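Local coordinates for filamentation induced by cAMP protein Fic (PDB 4RGL) that belongs to the Fic/DOC family, joining a largely helical Fic fold to a smaller C-terminal domain of the helix-turn-helix type, at residues T13-I18 with D236-V241; V170-F175 with L195-I200. All coordinates share one frame; numbering follows the deposited sequence.

Contact 1: T13-I18 with D236-V241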
loop_
_atom_site.group_PDB
_atom_site.type_symbol
_atom_site.label_atom_id
_atom_site.label_comp_id
_atom_site.label_asym_id
_atom_site.label_seq_id
_atom_site.Cartn_x
_atom_site.Cartn_y
_atom_site.Cartn_z
ATOM N N THR A 13 -23.683 1.790 -15.762
ATOM C CA THR A 13 -24.320 0.738 -16.575
ATOM C C THR A 13 -23.433 -0.517 -16.565
ATOM O O THR A 13 -22.282 -0.464 -17.007
ATOM C CB THR A 13 -24.593 1.235 -18.011
ATOM O OG1 THR A 13 -23.376 1.721 -18.575
ATOM C CG2 THR A 13 -25.669 2.324 -18.063
ATOM N N ILE A 14 -23.951 -1.629 -16.001
ATOM C CA ILE A 14 -23.183 -2.873 -15.824
ATOM C C ILE A 14 -22.895 -3.535 -17.204
ATOM O O ILE A 14 -23.530 -3.192 -18.200
ATOM C CB ILE A 14 -23.931 -3.865 -14.856
ATOM C CG1 ILE A 14 -24.262 -3.192 -13.486
ATOM C CG2 ILE A 14 -23.125 -5.150 -14.648
ATOM C CD1 ILE A 14 -25.530 -2.253 -13.487
ATOM N N THR A 15 -21.896 -4.430 -17.248
ATOM C CA THR A 15 -21.488 -5.131 -18.468
ATOM C C THR A 15 -20.978 -6.555 -18.102
ATOM O O THR A 15 -20.478 -6.759 -16.993
ATOM C CB THR A 15 -20.406 -4.294 -19.228
ATOM O OG1 THR A 15 -19.920 -5.039 -20.339
ATOM C CG2 THR A 15 -19.259 -3.905 -18.351
ATOM N N PRO A 16 -21.086 -7.558 -19.027
ATOM C CA PRO A 16 -20.611 -8.917 -18.688
ATOM C C PRO A 16 -19.141 -8.938 -18.230
ATOM O O PRO A 16 -18.747 -9.833 -17.492
ATOM C CB PRO A 16 -20.791 -9.700 -20.003
ATOM C CG PRO A 16 -21.051 -8.656 -21.059
ATOM C CD PRO A 16 -21.698 -7.521 -20.369
ATOM N N ALA A 17 -18.340 -7.951 -18.659
ATOM C CA ALA A 17 -16.941 -7.857 -18.239
ATOM C C ALA A 17 -16.835 -7.506 -16.746
ATOM O O ALA A 17 -15.986 -8.062 -16.045
ATOM C CB ALA A 17 -16.210 -6.819 -19.074
ATOM N N ILE A 18 -17.737 -6.606 -16.246
ATOM C CA ILE A 18 -17.748 -6.190 -14.835
ATOM C C ILE A 18 -18.062 -7.388 -13.923
ATOM O O ILE A 18 -17.316 -7.640 -12.976
ATOM C CB ILE A 18 -18.756 -5.018 -14.592
ATOM C CG1 ILE A 18 -18.171 -3.675 -15.090
ATOM C CG2 ILE A 18 -19.149 -4.921 -13.098
ATOM C CD1 ILE A 18 -19.206 -2.432 -15.027
ATOM N N ASP A 236 -19.693 8.166 -19.933
ATOM C CA ASP A 236 -20.006 6.824 -19.441
ATOM C C ASP A 236 -18.872 6.296 -18.550
ATOM O O ASP A 236 -17.733 6.195 -19.001
ATOM C CB ASP A 236 -20.250 5.865 -20.624
ATOM C CG ASP A 236 -20.648 4.459 -20.219
ATOM O OD1 ASP A 236 -21.102 4.278 -19.060
ATOM O OD2 ASP A 236 -20.578 3.554 -21.078
ATOM N N ALA A 237 -19.195 5.930 -17.294
ATOM C CA ALA A 237 -18.193 5.436 -16.336
ATOM C C ALA A 237 -17.784 3.982 -16.638
ATOM O O ALA A 237 -16.707 3.550 -16.223
ATOM C CB ALA A 237 -18.735 5.535 -14.924
ATOM N N THR A 238 -18.655 3.230 -17.352
ATOM C CA THR A 238 -18.468 1.796 -17.639
ATOM C C THR A 238 -16.967 1.452 -18.035
ATOM O O THR A 238 -16.368 0.581 -17.400
ATOM C CB THR A 238 -19.442 1.346 -18.743
ATOM O OG1 THR A 238 -20.777 1.635 -18.326
ATOM C CG2 THR A 238 -19.308 -0.135 -19.078
ATOM N N PRO A 239 -16.363 2.105 -19.080
ATOM C CA PRO A 239 -14.994 1.714 -19.483
ATOM C C PRO A 239 -13.963 1.958 -18.371
ATOM O O PRO A 239 -13.003 1.189 -18.242
ATOM C CB PRO A 239 -14.717 2.600 -20.703
ATOM C CG PRO A 239 -15.696 3.724 -20.595
ATOM C CD PRO A 239 -16.910 3.144 -19.973
ATOM N N PHE A 240 -14.162 3.023 -17.563
ATOM C CA PHE A 240 -13.278 3.327 -16.439
ATOM C C PHE A 240 -13.416 2.256 -15.346
ATOM O O PHE A 240 -12.409 1.825 -14.771
ATOM C CB PHE A 240 -13.585 4.729 -15.868
ATOM C CG PHE A 240 -12.774 5.096 -14.643
ATOM C CD1 PHE A 240 -11.471 5.568 -14.767
ATOM C CD2 PHE A 240 -13.332 5.024 -13.372
ATOM C CE1 PHE A 240 -10.724 5.912 -13.636
ATOM C CE2 PHE A 240 -12.586 5.375 -12.242
ATOM C CZ PHE A 240 -11.290 5.823 -12.382
ATOM N N VAL A 241 -14.665 1.812 -15.078
ATOM C CA VAL A 241 -14.941 0.780 -14.077
ATOM C C VAL A 241 -14.258 -0.530 -14.492
ATOM O O VAL A 241 -13.596 -1.162 -13.668
ATOM C CB VAL A 241 -16.469 0.587 -13.867
ATOM C CG1 VAL A 241 -16.751 -0.537 -12.871
ATOM C CG2 VAL A 241 -17.121 1.888 -13.410
#

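Contact 2: V170-F175 with L195-I200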
loop_
_atom_site.group_PDB
_atom_site.type_symbol
_atom_site.label_atom_id
_atom_site.label_comp_id
_atom_site.label_asym_id
_atom_site.label_seq_id
_atom_site.Cartn_x
_atom_site.Cartn_y
_atom_site.Cartn_z
ATOM N N VAL A 170 -17.660 -1.679 -7.280
ATOM C CA VAL A 170 -18.191 -0.809 -8.332
ATOM C C VAL A 170 -18.335 0.626 -7.802
ATOM O O VAL A 170 -17.923 1.572 -8.470
ATOM C CB VAL A 170 -19.548 -1.345 -8.873
ATOM C CG1 VAL A 170 -20.106 -0.429 -9.961
ATOM C CG2 VAL A 170 -19.404 -2.774 -9.389
ATOM N N ALA A 171 -18.899 0.777 -6.584
ATOM C CA ALA A 171 -19.141 2.084 -5.965
ATOM C C ALA A 171 -17.849 2.905 -5.853
ATOM O O ALA A 171 -17.879 4.116 -6.083
ATOM C CB ALA A 171 -19.761 1.902 -4.590
ATOM N N SER A 172 -16.703 2.240 -5.519
ATOM C CA SER A 172 -15.403 2.919 -5.407
ATOM C C SER A 172 -14.946 3.449 -6.764
ATOM O O SER A 172 -14.399 4.548 -6.841
ATOM C CB SER A 172 -14.349 1.978 -4.834
ATOM O OG SER A 172 -14.069 0.913 -5.725
ATOM N N CYS A 173 -15.191 2.680 -7.838
ATOM C CA CYS A 173 -14.826 3.093 -9.191
ATOM C C CYS A 173 -15.697 4.264 -9.642
ATOM O O CYS A 173 -15.183 5.223 -10.225
ATOM C CB CYS A 173 -14.932 1.920 -10.160
ATOM S SG CYS A 173 -13.789 0.564 -9.809
ATOM N N ILE A 174 -17.027 4.180 -9.387
ATOM C CA ILE A 174 -17.964 5.241 -9.773
ATOM C C ILE A 174 -17.599 6.554 -9.054
ATOM O O ILE A 174 -17.549 7.613 -9.693
ATOM C CB ILE A 174 -19.435 4.826 -9.476
ATOM C CG1 ILE A 174 -19.817 3.491 -10.193
ATOM C CG2 ILE A 174 -20.401 5.950 -9.840
ATOM C CD1 ILE A 174 -19.899 3.568 -11.756
ATOM N N PHE A 175 -17.319 6.479 -7.730
ATOM C CA PHE A 175 -16.945 7.658 -6.948
ATOM C C PHE A 175 -15.657 8.284 -7.493
ATOM O O PHE A 175 -15.604 9.495 -7.693
ATOM C CB PHE A 175 -16.776 7.300 -5.465
ATOM C CG PHE A 175 -16.509 8.497 -4.577
ATOM C CD1 PHE A 175 -15.218 8.988 -4.411
ATOM C CD2 PHE A 175 -17.549 9.140 -3.919
ATOM C CE1 PHE A 175 -14.980 10.114 -3.625
ATOM C CE2 PHE A 175 -17.305 10.257 -3.116
ATOM C CZ PHE A 175 -16.023 10.735 -2.973
ATOM N N LEU A 195 -7.094 7.926 -2.613
ATOM C CA LEU A 195 -7.273 7.739 -1.182
ATOM C C LEU A 195 -8.690 7.300 -0.872
ATOM O O LEU A 195 -8.886 6.321 -0.145
ATOM C CB LEU A 195 -6.940 9.030 -0.419
ATOM C CG LEU A 195 -7.245 9.005 1.102
ATOM C CD1 LEU A 195 -6.318 8.034 1.840
ATOM C CD2 LEU A 195 -7.138 10.380 1.694
ATOM N N TRP A 196 -9.688 8.004 -1.433
ATOM C CA TRP A 196 -11.078 7.730 -1.112
ATOM C C TRP A 196 -11.538 6.407 -1.735
ATOM O O TRP A 196 -12.338 5.702 -1.123
ATOM C CB TRP A 196 -11.981 8.884 -1.549
ATOM C CG TRP A 196 -12.861 9.387 -0.441
ATOM C CD1 TRP A 196 -14.221 9.318 -0.382
ATOM C CD2 TRP A 196 -12.428 9.826 0.855
ATOM N NE1 TRP A 196 -14.667 9.810 0.822
ATOM C CE2 TRP A 196 -13.586 10.085 1.618
ATOM C CE3 TRP A 196 -11.166 10.053 1.439
ATOM C CZ2 TRP A 196 -13.524 10.581 2.922
ATOM C CZ3 TRP A 196 -11.107 10.507 2.743
ATOM C CH2 TRP A 196 -12.272 10.782 3.466
ATOM N N GLN A 197 -10.944 6.008 -2.879
ATOM C CA GLN A 197 -11.236 4.691 -3.441
ATOM C C GLN A 197 -10.758 3.587 -2.475
ATOM O O GLN A 197 -11.513 2.663 -2.179
ATOM C CB GLN A 197 -10.600 4.520 -4.819
ATOM C CG GLN A 197 -10.842 3.128 -5.403
ATOM C CD GLN A 197 -10.255 2.965 -6.763
ATOM O OE1 GLN A 197 -10.607 3.678 -7.704
ATOM N NE2 GLN A 197 -9.479 1.906 -6.940
ATOM N N THR A 198 -9.545 3.756 -1.901
ATOM C CA THR A 198 -9.012 2.838 -0.891
ATOM C C THR A 198 -9.923 2.825 0.356
ATOM O O THR A 198 -10.117 1.771 0.966
ATOM C CB THR A 198 -7.565 3.232 -0.520
ATOM O OG1 THR A 198 -6.781 3.327 -1.710
ATOM C CG2 THR A 198 -6.924 2.250 0.441
ATOM N N LEU A 199 -10.509 3.993 0.709
ATOM C CA LEU A 199 -11.375 4.090 1.885
ATOM C C LEU A 199 -12.674 3.342 1.655
ATOM O O LEU A 199 -13.073 2.547 2.503
ATOM C CB LEU A 199 -11.656 5.564 2.248
ATOM C CG LEU A 199 -12.426 5.787 3.572
ATOM C CD1 LEU A 199 -11.669 5.192 4.767
ATOM C CD2 LEU A 199 -12.681 7.228 3.798
ATOM N N ILE A 200 -13.304 3.537 0.474
ATOM C CA ILE A 200 -14.545 2.833 0.123
ATOM C C ILE A 200 -14.306 1.293 0.135
ATOM O O ILE A 200 -15.164 0.544 0.611
ATOM C CB ILE A 200 -15.089 3.320 -1.254
ATOM C CG1 ILE A 200 -15.412 4.830 -1.211
ATOM C CG2 ILE A 200 -16.323 2.506 -1.680
ATOM C CD1 ILE A 200 -15.704 5.453 -2.559
#

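Contact 1: T13-I18 with D236-V241
T13 turns OG1 into the space between its own backbone N and carbonyl carbon (chi1 55°), and T238 lays OG1 beside its backbone N (chi1 -57°), so the two hydroxyls face one another across a helix-capping site, where the chain enters helix 238-257. T13 OG1 donates to T238 OG1 at 2.6 Å, the two side chains crossing at nearly a right angle. T238 OG1 also lies 2.8 Å from D236 OD1 and 2.9 Å from T13 O, so threonine suits this place by offering a small polar group within reach of several oxygens. D236 supplies the capping bond: T238 N donates to D236 OD1 at 3.2 Å and 161°, coming from well above the carboxylate plane. A short aspartate can fold back on the first turn in this way, where amide N-H groups lack earlier helical partners. T15, at the N-cap position of helix 16-32, turns a methyl inward, and its CG2 meets T238 CG2 at 3.8 Å. Deeper in, branched apolar residues replace the hydroxyls as both helices get under way, and L245 adds to the cover of I18. There I18 CD1 rests 3.8 Å from V241 CG1.

Contact 2: V170-F175 with L195-I200
S172 and I200 meet where helix 168-182 and helix 189-202 run nearly antiparallel, their local axes at 161° and 8.8 Å apart at closest approach. The connection between these helices and the start of the second carry the HPFADGNGR signature of Fic proteins, so the contact belongs to the helical core of the family fold. The backbones come nearest at S172, whose small side chain lets its CA lie 4.9 Å from Q197 CA. S172 CB touches Q197 CG at 3.7 Å on one hand and I200 CG2 at 3.8 Å on the other. Isoleucine suits its place by having two branches: the second reaches along the first helix, placing CD1 3.6 Å from F175 CB. With CG anti to the backbone N (chi1 -175°), F175 swings its ring across to W196, a flat group long enough to span between the helices. The F175 ring and the five-membered ring of W196 have centroids 5.0 Å apart and planes inclined at 34°, an oblique pairing in which F175 CE1 and CZ lie near W196 CD1. Looser by comparison is the fringe at A171, whose carbonyl O stands 4.4 Å from I200 CD1. Even this margin is buried, as are all six touching residues; L161 of helix 150-163 backs F175 and I200. No hydrogen bond joins the two segments. Instead S172 OG bonds back to L169 O, W196 NE1 to A103 O, and Q197 OE1 to H176 ND1. With these polar atoms bonded to other residues, cohesion between the segments rests on the fit of apolar surfaces.

In the fold
Contact 2 lies in the core, all its touching residues buried, whereas contact 1 sits farther out, its centre about 25 Å from the centre of the chain against 15 Å, and grades from exposed T13 to buried I18 and V241. Chemistry follows place: in contact 1 a carboxylate caps the start of helix 238-257 and hydroxyls bridge to T13, while aliphatic and aromatic groups fill contact 2. The two hold different pairs of helices but meet where helix 238-257 packs on helix 168-182: V241 CG2 lies 3.6 Å from I174 CD1, and F240 CE2 3.3 Å from C173 O. Thus C173, whose CB points away from 195-200, and I174, which does not touch that segment, pack against helix 238-257, which in turn bears helix 16-32.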